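Local coordinates for conserved domain protein (PDB 3FBQ) that is of unknown function but is built mainly of antiparallel beta sheets and belongs to uncharacterised families of the E-set clan, at residues N23-F27 and S28-N32; H106-S109 and N110-K114; V201-D204 and L205-Y209; G218-P221 and Y222-R225; F230-L233 and N234-A237. All coordinates share one frame; numbering follows the deposited sequence.

Contact 1 of 5, residues N23-F27 and S28-N32; sequences NYKEF and STELN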
loop_
_atom_site.group_PDB
_atom_site.type_symbol
_atom_site.label_atom_id
_atom_site.label_comp_id
_atom_site.label_asym_id
_atom_site.label_seq_id
_atom_site.Cartn_x
_atom_site.Cartn_y
_atom_site.Cartn_z
ATOM N N ASN A 23 -3.354 -1.099 -31.698
ATOM C CA ASN A 23 -3.060 0.290 -32.113
ATOM C C ASN A 23 -2.784 1.291 -31.052
ATOM O O ASN A 23 -2.809 2.491 -31.322
ATOM C CB ASN A 23 -4.121 0.854 -33.024
ATOM C CG ASN A 23 -4.474 -0.093 -34.071
ATOM O OD1 ASN A 23 -3.625 -0.448 -34.894
ATOM N ND2 ASN A 23 -5.718 -0.585 -34.035
ATOM N N TYR A 24 -2.465 0.825 -29.865
ATOM C CA TYR A 24 -2.297 1.736 -28.755
ATOM C C TYR A 24 -0.994 2.587 -28.810
ATOM O O TYR A 24 -1.012 3.793 -28.532
ATOM C CB TYR A 24 -2.449 0.961 -27.441
ATOM C CG TYR A 24 -3.859 0.913 -26.982
ATOM C CD1 TYR A 24 -4.253 1.549 -25.825
ATOM C CD2 TYR A 24 -4.813 0.255 -27.703
ATOM C CE1 TYR A 24 -5.551 1.519 -25.404
ATOM C CE2 TYR A 24 -6.129 0.240 -27.311
ATOM C CZ TYR A 24 -6.484 0.884 -26.161
ATOM O OH TYR A 24 -7.791 0.862 -25.770
ATOM N N LYS A 25 0.132 1.983 -29.161
ATOM C CA LYS A 25 1.364 2.756 -29.093
ATOM C C LYS A 25 1.313 3.901 -30.049
ATOM O O LYS A 25 1.831 4.968 -29.772
ATOM C CB LYS A 25 2.627 1.939 -29.413
ATOM C CG LYS A 25 3.848 2.687 -29.004
ATOM C CD LYS A 25 5.025 1.801 -28.894
ATOM C CE LYS A 25 6.304 2.632 -28.843
ATOM N NZ LYS A 25 6.518 3.253 -27.489
ATOM N N GLU A 26 0.701 3.674 -31.204
ATOM C CA GLU A 26 0.850 4.649 -32.248
ATOM C C GLU A 26 0.037 5.889 -31.856
ATOM O O GLU A 26 0.344 7.024 -32.222
ATOM C CB GLU A 26 0.488 4.049 -33.600
ATOM C CG GLU A 26 1.075 4.873 -34.721
ATOM C CD GLU A 26 1.392 4.051 -35.989
ATOM O OE1 GLU A 26 2.315 4.527 -36.762
ATOM O OE2 GLU A 26 0.720 2.964 -36.187
ATOM N N PHE A 27 -0.980 5.654 -31.061
ATOM C CA PHE A 27 -1.831 6.716 -30.681
ATOM C C PHE A 27 -1.421 7.197 -29.348
ATOM O O PHE A 27 -1.933 8.177 -28.860
ATOM C CB PHE A 27 -3.277 6.268 -30.748
ATOM C CG PHE A 27 -3.826 6.380 -32.115
ATOM C CD1 PHE A 27 -4.694 7.428 -32.442
ATOM C CD2 PHE A 27 -3.407 5.495 -33.109
ATOM C CE1 PHE A 27 -5.192 7.555 -33.721
ATOM C CE2 PHE A 27 -3.863 5.612 -34.391
ATOM C CZ PHE A 27 -4.751 6.656 -34.722
ATOM N N SER A 28 -0.422 6.549 -28.793
ATOM C CA SER A 28 0.130 6.996 -27.521
ATOM C C SER A 28 1.060 8.189 -27.537
ATOM O O SER A 28 1.628 8.557 -28.580
ATOM C CB SER A 28 0.750 5.836 -26.766
ATOM O OG SER A 28 -0.218 5.597 -25.758
ATOM N N THR A 29 1.168 8.802 -26.361
ATOM C CA THR A 29 2.127 9.865 -26.132
ATOM C C THR A 29 3.249 9.196 -25.396
ATOM O O THR A 29 3.059 8.620 -24.279
ATOM C CB THR A 29 1.587 10.945 -25.200
ATOM O OG1 THR A 29 0.308 11.371 -25.653
ATOM C CG2 THR A 29 2.553 12.097 -25.077
ATOM N N GLU A 30 4.398 9.281 -26.031
ATOM C CA GLU A 30 5.568 8.626 -25.545
ATOM C C GLU A 30 6.191 9.558 -24.550
ATOM O O GLU A 30 6.428 10.708 -24.908
ATOM C CB GLU A 30 6.546 8.409 -26.694
ATOM C CG GLU A 30 7.980 8.416 -26.260
ATOM C CD GLU A 30 8.872 7.693 -27.258
ATOM O OE1 GLU A 30 8.800 6.446 -27.295
ATOM O OE2 GLU A 30 9.622 8.384 -28.018
ATOM N N LEU A 31 6.460 9.104 -23.321
ATOM C CA LEU A 31 7.218 10.007 -22.493
ATOM C C LEU A 31 8.526 9.568 -21.858
ATOM O O LEU A 31 9.404 10.378 -21.649
ATOM C CB LEU A 31 6.343 10.872 -21.604
ATOM C CG LEU A 31 5.210 10.463 -20.685
ATOM C CD1 LEU A 31 5.782 10.251 -19.316
ATOM C CD2 LEU A 31 4.347 11.671 -20.664
ATOM N N ASN A 32 8.711 8.296 -21.606
ATOM C CA ASN A 32 10.002 7.886 -21.121
ATOM C C ASN A 32 10.496 8.822 -19.998
ATOM O O ASN A 32 11.651 9.096 -19.847
ATOM C CB ASN A 32 10.999 7.726 -22.271
ATOM C CG ASN A 32 10.489 6.814 -23.352
ATOM O OD1 ASN A 32 9.919 5.745 -23.085
ATOM N ND2 ASN A 32 10.642 7.244 -24.599
#
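K25 sets its CG anti to the backbone N (chi1 -166°) and keeps its chain extended until the last torsion, where a bend (chi4 77°) turns the ammonium toward E30. E30 runs extended beyond CG and meets it obliquely, K25 NZ lying 3.9 Å from E30 OE1, a long salt bridge. The two residues sit on either side of a change in secondary structure: the short, weakly bonded helix 24-27 ends and strand 29-37 begins, with S28 as the joint. There the backbone N of S28 gives a weak, bent hydrogen bond to K25 O, at 2.9 Å and 139°. The CB of S28 lies beside the carbonyls of Y24 and K25, on the inner side of the turn. Serine suits the joint because it is small and because its OG can still hydrogen-bond to V47 O of the neighbouring strand 40-49. F27, at the last position of the helix, brings only its CB near the backbone N of S28. K25 also forms a salt bridge with D46, so its ammonium has two carboxylates near it. The charge pairing is therefore probably shared, with E30 the looser partner at a largely exposed surface and its contribution modest.

Contact 2 of 5, residues H106-S109 and N110-K114; sequences HHDS and NKKDK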
loop_
_atom_site.group_PDB
_atom_site.type_symbol
_atom_site.label_atom_id
_atom_site.label_comp_id
_atom_site.label_asym_id
_atom_site.label_seq_id
_atom_site.Cartn_x
_atom_site.Cartn_y
_atom_site.Cartn_z
ATOM N N HIS A 106 -12.190 5.537 -14.714
ATOM C CA HIS A 106 -12.951 6.336 -13.797
ATOM C C HIS A 106 -14.487 6.090 -14.048
ATOM O O HIS A 106 -14.842 5.529 -15.091
ATOM C CB HIS A 106 -12.536 7.773 -13.960
ATOM C CG HIS A 106 -13.204 8.447 -15.112
ATOM N ND1 HIS A 106 -12.614 8.570 -16.347
ATOM C CD2 HIS A 106 -14.424 9.019 -15.220
ATOM C CE1 HIS A 106 -13.432 9.202 -17.165
ATOM N NE2 HIS A 106 -14.535 9.495 -16.504
ATOM N N HIS A 107 -15.362 6.416 -13.087
ATOM C CA HIS A 107 -16.834 6.256 -13.244
ATOM C C HIS A 107 -17.560 7.582 -13.026
ATOM O O HIS A 107 -18.648 7.682 -12.471
ATOM C CB HIS A 107 -17.392 5.164 -12.342
ATOM C CG HIS A 107 -16.633 3.894 -12.445
ATOM N ND1 HIS A 107 -16.126 3.228 -11.341
ATOM C CD2 HIS A 107 -16.230 3.193 -13.532
ATOM C CE1 HIS A 107 -15.482 2.148 -11.745
ATOM N NE2 HIS A 107 -15.506 2.123 -13.072
ATOM N N ASP A 108 -16.893 8.621 -13.462
ATOM C CA ASP A 108 -17.508 9.874 -13.664
ATOM C C ASP A 108 -18.441 9.623 -14.873
ATOM O O ASP A 108 -18.038 9.025 -15.880
ATOM C CB ASP A 108 -16.388 10.857 -13.928
ATOM C CG ASP A 108 -16.870 12.216 -14.264
ATOM O OD1 ASP A 108 -18.121 12.447 -14.231
ATOM O OD2 ASP A 108 -15.971 13.070 -14.572
ATOM N N SER A 109 -19.703 10.008 -14.722
ATOM C CA SER A 109 -20.700 10.002 -15.812
ATOM C C SER A 109 -20.208 10.426 -17.202
ATOM O O SER A 109 -20.392 9.715 -18.159
ATOM C CB SER A 109 -21.839 10.901 -15.440
ATOM O OG SER A 109 -22.979 10.319 -15.937
ATOM N N ASN A 110 -19.590 11.583 -17.320
ATOM C CA ASN A 110 -18.969 11.958 -18.590
ATOM C C ASN A 110 -17.479 11.655 -18.630
ATOM O O ASN A 110 -16.771 11.624 -17.586
ATOM C CB ASN A 110 -19.131 13.446 -18.873
ATOM C CG ASN A 110 -20.459 13.986 -18.391
ATOM O OD1 ASN A 110 -21.517 13.416 -18.722
ATOM N ND2 ASN A 110 -20.418 15.072 -17.581
ATOM N N LYS A 111 -16.995 11.472 -19.846
ATOM C CA LYS A 111 -15.613 11.236 -20.047
ATOM C C LYS A 111 -14.839 12.537 -19.749
ATOM O O LYS A 111 -15.428 13.588 -19.615
ATOM C CB LYS A 111 -15.343 10.589 -21.422
ATOM C CG LYS A 111 -15.760 11.371 -22.636
ATOM C CD LYS A 111 -15.729 10.531 -23.947
ATOM C CE LYS A 111 -16.288 11.363 -25.075
ATOM N NZ LYS A 111 -15.611 11.135 -26.362
ATOM N N LYS A 112 -13.535 12.419 -19.525
ATOM C CA LYS A 112 -12.712 13.535 -19.130
ATOM C C LYS A 112 -11.863 13.872 -20.340
ATOM O O LYS A 112 -11.232 12.970 -20.940
ATOM C CB LYS A 112 -11.814 13.109 -17.978
ATOM C CG LYS A 112 -12.516 12.873 -16.695
ATOM C CD LYS A 112 -11.487 12.444 -15.666
ATOM C CE LYS A 112 -12.056 12.355 -14.280
ATOM N NZ LYS A 112 -12.719 13.663 -14.026
ATOM N N ASP A 113 -11.843 15.147 -20.720
ATOM C CA ASP A 113 -10.953 15.548 -21.815
ATOM C C ASP A 113 -9.488 15.536 -21.370
ATOM O O ASP A 113 -8.630 15.041 -22.073
ATOM C CB ASP A 113 -11.376 16.895 -22.412
ATOM C CG ASP A 113 -12.809 16.863 -22.971
ATOM O OD1 ASP A 113 -13.384 15.773 -23.253
ATOM O OD2 ASP A 113 -13.387 17.954 -23.163
ATOM N N LYS A 114 -9.223 16.055 -20.185
ATOM C CA LYS A 114 -7.907 15.961 -19.563
ATOM C C LYS A 114 -8.024 15.032 -18.355
ATOM O O LYS A 114 -8.927 15.182 -17.578
ATOM C CB LYS A 114 -7.396 17.374 -19.183
ATOM C CG LYS A 114 -6.864 18.140 -20.428
ATOM C CD LYS A 114 -6.861 19.680 -20.286
ATOM C CE LYS A 114 -6.428 20.385 -21.622
ATOM N NZ LYS A 114 -6.417 21.932 -21.645
#
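K112 NZ reaches D108 OD2 at 3.4 Å in a weak, hydrogen-bonded salt bridge, and also bonds to D80 O, so this ammonium has two partners. The setting is the irregular loop that leads from strand 97-106 to strand 114-126, passing from one antiparallel sheet to the next. D108 swings its carboxylate back across the loop, chi1 of 176° laying CG beside its own carbonyl carbon, and K112 bends only at its final torsion to meet it. On the way the lysine's methylenes pass obliquely over one face of the H106 imidazole, making a CH-pi contact in which CD lies 4.1 Å from the ring centroid. Lysine suits this place because its long apolar stem can cover a ring while its tip seeks a carboxylate. R52 secures the same loop through the carbonyls of H106 and D108. Histidine offers a flat face for the stem and an N-H at its edge: H106 NE2 donates to N110 O at 3.3 Å, nearly straight at 164°, with the acceptor close to the ring plane.

Contact 3 of 5, residues V201-D204 and L205-Y209; sequences VKDD and LGNDY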
loop_
_atom_site.group_PDB
_atom_site.type_symbol
_atom_site.label_atom_id
_atom_site.label_comp_id
_atom_site.label_asym_id
_atom_site.label_seq_id
_atom_site.Cartn_x
_atom_site.Cartn_y
_atom_site.Cartn_z
ATOM N N VAL A 201 -18.720 -10.017 -29.075
ATOM C CA VAL A 201 -19.062 -9.030 -30.087
ATOM C C VAL A 201 -18.728 -9.446 -31.515
ATOM O O VAL A 201 -17.618 -9.875 -31.790
ATOM C CB VAL A 201 -18.478 -7.620 -29.728
ATOM C CG1 VAL A 201 -18.892 -6.611 -30.710
ATOM C CG2 VAL A 201 -18.973 -7.162 -28.352
ATOM N N LYS A 202 -19.721 -9.315 -32.412
ATOM C CA LYS A 202 -19.502 -9.434 -33.868
ATOM C C LYS A 202 -20.067 -8.208 -34.578
ATOM O O LYS A 202 -20.838 -7.491 -33.953
ATOM C CB LYS A 202 -20.175 -10.703 -34.396
ATOM C CG LYS A 202 -19.406 -11.966 -34.089
ATOM C CD LYS A 202 -19.872 -13.077 -35.010
ATOM C CE LYS A 202 -18.970 -14.303 -34.882
ATOM N NZ LYS A 202 -19.774 -15.569 -35.142
ATOM N N ASP A 203 -19.693 -7.985 -35.834
ATOM C CA ASP A 203 -20.375 -7.010 -36.675
ATOM C C ASP A 203 -21.063 -7.685 -37.857
ATOM O O ASP A 203 -20.974 -8.901 -38.027
ATOM C CB ASP A 203 -19.390 -5.950 -37.174
ATOM C CG ASP A 203 -18.273 -6.541 -38.010
ATOM O OD1 ASP A 203 -18.385 -7.719 -38.408
ATOM O OD2 ASP A 203 -17.281 -5.828 -38.270
ATOM N N ASP A 204 -21.746 -6.889 -38.672
ATOM C CA ASP A 204 -22.717 -7.416 -39.623
ATOM C C ASP A 204 -22.090 -8.482 -40.517
ATOM O O ASP A 204 -22.761 -9.062 -41.371
ATOM C CB ASP A 204 -23.298 -6.288 -40.477
ATOM C CG ASP A 204 -22.441 -5.038 -40.453
ATOM O OD1 ASP A 204 -22.215 -4.493 -39.352
ATOM O OD2 ASP A 204 -21.993 -4.602 -41.534
ATOM N N LEU A 205 -20.801 -8.733 -40.315
ATOM C CA LEU A 205 -19.824 -8.638 -41.391
ATOM C C LEU A 205 -18.874 -9.831 -41.381
ATOM O O LEU A 205 -18.024 -9.967 -42.261
ATOM C CB LEU A 205 -19.032 -7.333 -41.282
ATOM C CG LEU A 205 -18.341 -6.850 -42.560
ATOM C CD1 LEU A 205 -19.138 -7.259 -43.789
ATOM C CD2 LEU A 205 -18.138 -5.343 -42.524
ATOM N N GLY A 206 -19.024 -10.692 -40.381
ATOM C CA GLY A 206 -18.066 -11.754 -40.138
ATOM C C GLY A 206 -17.357 -11.602 -38.807
ATOM O O GLY A 206 -17.246 -12.558 -38.039
ATOM N N ASN A 207 -16.876 -10.394 -38.532
ATOM C CA ASN A 207 -15.773 -10.202 -37.598
ATOM C C ASN A 207 -16.123 -10.280 -36.157
ATOM O O ASN A 207 -17.241 -9.956 -35.741
ATOM C CB ASN A 207 -15.154 -8.840 -37.784
ATOM C CG ASN A 207 -14.836 -8.540 -39.216
ATOM O OD1 ASN A 207 -15.367 -7.581 -39.783
ATOM N ND2 ASN A 207 -13.937 -9.337 -39.812
ATOM N N ASP A 208 -15.112 -10.676 -35.391
ATOM C CA ASP A 208 -15.209 -10.823 -33.957
ATOM C C ASP A 208 -14.349 -9.727 -33.327
ATOM O O ASP A 208 -13.398 -9.245 -33.943
ATOM C CB ASP A 208 -14.697 -12.185 -33.562
ATOM C CG ASP A 208 -15.583 -12.854 -32.508
ATOM O OD1 ASP A 208 -15.395 -12.668 -31.235
ATOM O OD2 ASP A 208 -16.474 -13.607 -32.985
ATOM N N TYR A 209 -14.686 -9.327 -32.111
ATOM C CA TYR A 209 -13.896 -8.362 -31.423
ATOM C C TYR A 209 -13.429 -8.897 -30.071
ATOM O O TYR A 209 -14.254 -9.281 -29.204
ATOM C CB TYR A 209 -14.676 -7.045 -31.309
ATOM C CG TYR A 209 -14.893 -6.464 -32.682
ATOM C CD1 TYR A 209 -16.005 -6.847 -33.466
ATOM C CD2 TYR A 209 -13.955 -5.586 -33.240
ATOM C CE1 TYR A 209 -16.182 -6.346 -34.746
ATOM C CE2 TYR A 209 -14.116 -5.104 -34.536
ATOM C CZ TYR A 209 -15.243 -5.473 -35.261
ATOM O OH TYR A 209 -15.414 -4.966 -36.524
#
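L205 opens the return half of a beta hairpin, in which strand 196-203 turns back into strand 208-218 through a type I turn from D203 to G206. Its side chain runs beside that of D204, pointing the same way. D204 itself is turned to the backbone N atoms of T238 and K239. G206 follows with a positive phi (116°), at which a side chain would press on the preceding carbonyl, so glycine fits. N207 then closes the loop with two bonds to D203, one to its carboxylate and one to its backbone: N207 N donates to D203 OD1 at 3.1 Å, on the syn side but 28° out of the carboxylate plane, and N207 O accepts from D203 N, also at 3.1 Å. D208 faces K202 in a non-hydrogen-bonded pair; the two side chains cross at a slant, and K202 NZ stays 4.4 Å from D208 OD2, beyond salt-bridge range. Last comes Y209, whose N bonds to V201 O at 3.0 Å and whose CD1 lies 4.0 Å from V201 CG1. Aspartate suits position 203 because one carboxylate serves both the turn and this tyrosine: chi1 of 61° sets CG between the backbone N and the carbonyl carbon, bringing the group over to N207 and Y209. The ring and carboxylate planes cross steeply, and Y209 OH donates to D203 OD2 at 2.7 Å, from above the carboxylate plane.

Contact 4 of 5, residues G218-P221 and Y222-R225; sequences GNDP and YNIR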
loop_
_atom_site.group_PDB
_atom_site.type_symbol
_atom_site.label_atom_id
_atom_site.label_comp_id
_atom_site.label_asym_id
_atom_site.label_seq_id
_atom_site.Cartn_x
_atom_site.Cartn_y
_atom_site.Cartn_z
ATOM N N GLY A 218 -22.190 -1.683 -8.522
ATOM C CA GLY A 218 -23.573 -1.905 -8.165
ATOM C C GLY A 218 -23.799 -1.581 -6.705
ATOM O O GLY A 218 -22.861 -1.594 -5.902
ATOM N N ASN A 219 -25.050 -1.263 -6.372
ATOM C CA ASN A 219 -25.476 -1.049 -4.988
ATOM C C ASN A 219 -26.073 -2.290 -4.412
ATOM O O ASN A 219 -26.356 -2.345 -3.238
ATOM C CB ASN A 219 -26.464 0.083 -4.895
ATOM C CG ASN A 219 -25.913 1.340 -5.495
ATOM O OD1 ASN A 219 -25.075 2.023 -4.880
ATOM N ND2 ASN A 219 -26.315 1.630 -6.727
ATOM N N ASP A 220 -26.273 -3.293 -5.237
ATOM C CA ASP A 220 -26.476 -4.586 -4.696
ATOM C C ASP A 220 -25.593 -5.571 -5.418
ATOM O O ASP A 220 -24.899 -5.201 -6.358
ATOM C CB ASP A 220 -27.958 -4.964 -4.633
ATOM C CG ASP A 220 -28.619 -5.050 -5.980
ATOM O OD1 ASP A 220 -29.546 -4.227 -6.206
ATOM O OD2 ASP A 220 -28.229 -5.933 -6.783
ATOM N N PRO A 221 -25.559 -6.818 -4.930
ATOM C CA PRO A 221 -24.574 -7.694 -5.520
ATOM C C PRO A 221 -24.883 -8.124 -6.947
ATOM O O PRO A 221 -24.062 -8.841 -7.508
ATOM C CB PRO A 221 -24.574 -8.918 -4.558
ATOM C CG PRO A 221 -25.026 -8.385 -3.283
ATOM C CD PRO A 221 -26.030 -7.336 -3.626
ATOM N N TYR A 222 -26.003 -7.660 -7.525
ATOM C CA TYR A 222 -26.637 -8.260 -8.736
ATOM C C TYR A 222 -26.814 -7.316 -9.897
ATOM O O TYR A 222 -26.498 -7.682 -11.031
ATOM C CB TYR A 222 -28.049 -8.742 -8.433
ATOM C CG TYR A 222 -28.125 -9.863 -7.463
ATOM C CD1 TYR A 222 -28.395 -9.616 -6.106
ATOM C CD2 TYR A 222 -27.926 -11.186 -7.883
ATOM C CE1 TYR A 222 -28.481 -10.666 -5.178
ATOM C CE2 TYR A 222 -27.983 -12.254 -6.950
ATOM C CZ TYR A 222 -28.267 -11.978 -5.603
ATOM O OH TYR A 222 -28.324 -13.014 -4.700
ATOM N N ASN A 223 -27.413 -6.150 -9.637
ATOM C CA ASN A 223 -27.529 -5.096 -10.645
ATOM C C ASN A 223 -26.234 -4.259 -10.804
ATOM O O ASN A 223 -26.043 -3.250 -10.084
ATOM C CB ASN A 223 -28.699 -4.195 -10.284
ATOM C CG ASN A 223 -30.068 -4.855 -10.566
ATOM O OD1 ASN A 223 -30.261 -6.094 -10.462
ATOM N ND2 ASN A 223 -31.031 -4.016 -10.934
ATOM N N ILE A 224 -25.362 -4.693 -11.728
ATOM C CA ILE A 224 -24.033 -4.137 -11.921
ATOM C C ILE A 224 -23.972 -3.383 -13.277
ATOM O O ILE A 224 -24.240 -3.964 -14.308
ATOM C CB ILE A 224 -22.901 -5.272 -11.896
ATOM C CG1 ILE A 224 -23.016 -6.282 -10.731
ATOM C CG2 ILE A 224 -21.521 -4.734 -11.943
ATOM C CD1 ILE A 224 -23.553 -5.741 -9.487
ATOM N N ARG A 225 -23.593 -2.108 -13.276
ATOM C CA ARG A 225 -23.163 -1.421 -14.478
ATOM C C ARG A 225 -21.745 -1.848 -14.747
ATOM O O ARG A 225 -20.941 -1.929 -13.807
ATOM C CB ARG A 225 -23.222 0.083 -14.292
ATOM C CG ARG A 225 -24.462 0.498 -13.446
ATOM C CD ARG A 225 -24.800 1.965 -13.559
ATOM N NE ARG A 225 -24.545 2.459 -14.925
ATOM C CZ ARG A 225 -24.408 3.751 -15.244
ATOM N NH1 ARG A 225 -24.503 4.676 -14.287
ATOM N NH2 ARG A 225 -24.162 4.125 -16.507
#
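The backbone doubles back between strands 208-218 and 224-231, bringing G218 and I224 to a CA-CA distance of 4.4 Å. One oxygen of D220 organises the bend as an Asx turn: D220 OD2 accepts from Y222 N at 2.9 Å through its anti lone pair. The same oxygen takes N223 N at 3.0 Å, a nearly straight bond (168°) on the syn side, about 30° out of the carboxylate plane. The carboxylate can do this because chi1 of 63° folds the short side chain over the following peptides. P221, whose ring restricts the backbone within the bend, packs its CD obliquely against Y222 CD1 at 4.1 Å. I224 CD1 lies beside the carbonyls of D220 and P221. G218 lies close against N223 and I224, where the lack of a side chain suits it. R189 of helix 186-191 adds a salt bridge to D220 OD2, Y222 OH reaches W192 O just beyond that helix, N223 OD1 binds V184 N of strand 175-184, and G218 pairs with a strand of the third subunit, continuing the sheet across the interface.

Contact 5 of 5, residues F230-L233 and N234-A237; sequences FQKL and NENA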
loop_
_atom_site.group_PDB
_atom_site.type_symbol
_atom_site.label_atom_id
_atom_site.label_comp_id
_atom_site.label_asym_id
_atom_site.label_seq_id
_atom_site.Cartn_x
_atom_site.Cartn_y
_atom_site.Cartn_z
ATOM N N PHE A 230 -13.120 -2.879 -26.701
ATOM C CA PHE A 230 -12.843 -3.799 -27.773
ATOM C C PHE A 230 -12.092 -3.113 -28.907
ATOM O O PHE A 230 -11.987 -1.863 -28.961
ATOM C CB PHE A 230 -14.108 -4.394 -28.339
ATOM C CG PHE A 230 -15.087 -4.942 -27.315
ATOM C CD1 PHE A 230 -15.302 -6.357 -27.215
ATOM C CD2 PHE A 230 -15.848 -4.083 -26.521
ATOM C CE1 PHE A 230 -16.252 -6.898 -26.340
ATOM C CE2 PHE A 230 -16.800 -4.591 -25.580
ATOM C CZ PHE A 230 -17.005 -6.016 -25.497
ATOM N N GLN A 231 -11.563 -3.972 -29.776
ATOM C CA GLN A 231 -10.716 -3.664 -30.923
ATOM C C GLN A 231 -11.216 -2.537 -31.794
ATOM O O GLN A 231 -12.425 -2.306 -31.862
ATOM C CB GLN A 231 -10.635 -4.903 -31.824
ATOM C CG GLN A 231 -9.918 -6.086 -31.196
ATOM C CD GLN A 231 -9.807 -7.219 -32.176
ATOM O OE1 GLN A 231 -10.226 -8.333 -31.907
ATOM N NE2 GLN A 231 -9.294 -6.923 -33.341
ATOM N N LYS A 232 -10.277 -1.842 -32.459
ATOM C CA LYS A 232 -10.617 -0.935 -33.555
ATOM C C LYS A 232 -11.824 -1.526 -34.265
ATOM O O LYS A 232 -11.718 -2.585 -34.890
ATOM C CB LYS A 232 -9.467 -0.831 -34.542
ATOM C CG LYS A 232 -9.248 0.557 -34.995
ATOM C CD LYS A 232 -8.688 0.610 -36.356
ATOM C CE LYS A 232 -8.726 2.011 -36.942
ATOM N NZ LYS A 232 -10.075 2.674 -37.128
ATOM N N LEU A 233 -12.977 -0.897 -34.079
ATOM C CA LEU A 233 -14.144 -1.123 -34.918
ATOM C C LEU A 233 -13.848 -1.107 -36.428
ATOM O O LEU A 233 -13.260 -0.178 -36.915
ATOM C CB LEU A 233 -15.145 -0.011 -34.638
ATOM C CG LEU A 233 -16.471 -0.140 -35.355
ATOM C CD1 LEU A 233 -17.063 -1.550 -35.124
ATOM C CD2 LEU A 233 -17.390 0.916 -34.821
ATOM N N ASN A 234 -14.291 -2.118 -37.165
ATOM C CA ASN A 234 -14.067 -2.176 -38.629
ATOM C C ASN A 234 -14.861 -1.143 -39.415
ATOM O O ASN A 234 -16.055 -1.021 -39.219
ATOM C CB ASN A 234 -14.386 -3.567 -39.200
ATOM C CG ASN A 234 -14.069 -3.644 -40.687
ATOM O OD1 ASN A 234 -14.727 -2.988 -41.502
ATOM N ND2 ASN A 234 -13.023 -4.385 -41.039
ATOM N N GLU A 235 -14.210 -0.425 -40.320
ATOM C CA GLU A 235 -14.845 0.787 -40.915
ATOM C C GLU A 235 -16.062 0.525 -41.796
ATOM O O GLU A 235 -16.903 1.425 -41.971
ATOM C CB GLU A 235 -13.849 1.671 -41.656
ATOM C CG GLU A 235 -12.986 2.537 -40.731
ATOM C CD GLU A 235 -13.757 3.672 -39.962
ATOM O OE1 GLU A 235 -14.636 4.353 -40.566
ATOM O OE2 GLU A 235 -13.444 3.921 -38.774
ATOM N N ASN A 236 -16.135 -0.691 -42.362
ATOM C CA ASN A 236 -17.235 -1.077 -43.211
ATOM C C ASN A 236 -18.393 -1.694 -42.437
ATOM O O ASN A 236 -19.372 -2.092 -43.056
ATOM C CB ASN A 236 -16.815 -2.122 -44.254
ATOM C CG ASN A 236 -15.854 -1.601 -45.313
ATOM O OD1 ASN A 236 -15.923 -0.436 -45.789
ATOM N ND2 ASN A 236 -14.966 -2.510 -45.746
ATOM N N ALA A 237 -18.259 -1.865 -41.126
ATOM C CA ALA A 237 -19.325 -2.393 -40.288
ATOM C C ALA A 237 -20.454 -1.377 -40.124
ATOM O O ALA A 237 -20.214 -0.177 -39.910
ATOM C CB ALA A 237 -18.784 -2.792 -38.912
#
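K232 and E235 reach toward each other at an oblique angle across the bend, the lysine curling at its last torsion and the glutamate folding back at chi2 (-68°). K232 NZ stays 4.0 Å from E235 OE2, a long salt bridge at the exposed surface that probably adds little. L233 turns its side chain another way: a chi1 of -176° puts CG opposite the backbone N, and L233 CD1 comes to A237 CB at 4.3 Å, a light apolar touch between two residues that both pack on L290. The leucine branch just reaches the small alanine. N234 carries its amide along the chain ahead. There N234 OD1 accepts from N236 N at 2.8 Å, the donor tilted only 16° from the carbonyl plane, while N234 O receives A237 N at 3.0 Å. Asparagine suits the spot because its short side chain can mimic a backbone carbonyl. The result is an Asx turn laid over a type I beta turn, in the connection that carries the chain from strand 224-231 past the 196-203/208-218 hairpin to strand 239-247.

Along the chain the contacts come in numerical order. Contacts 1 and 2, with centres about 20 Å apart, belong to the N-terminal part, at strand 29-37, outermost in its sheet within this chain, and in the loop between the five-stranded and three-stranded sheets. Contacts 3, 4 and 5 share the eight-stranded antiparallel sheet. Contacts 4 and 5 lie at the two ends of strand 224-231, their centres about 30 Å apart, whereas contacts 3 and 5 are neighbours at about 8 Å between centres, joined by a probable hydrogen bond between N234 N and Y209 OH. Contact 5 also touches contact 1, where N23 packs on K232, so the two parts of the chain meet there; contacts 1 and 4 both touch other subunits.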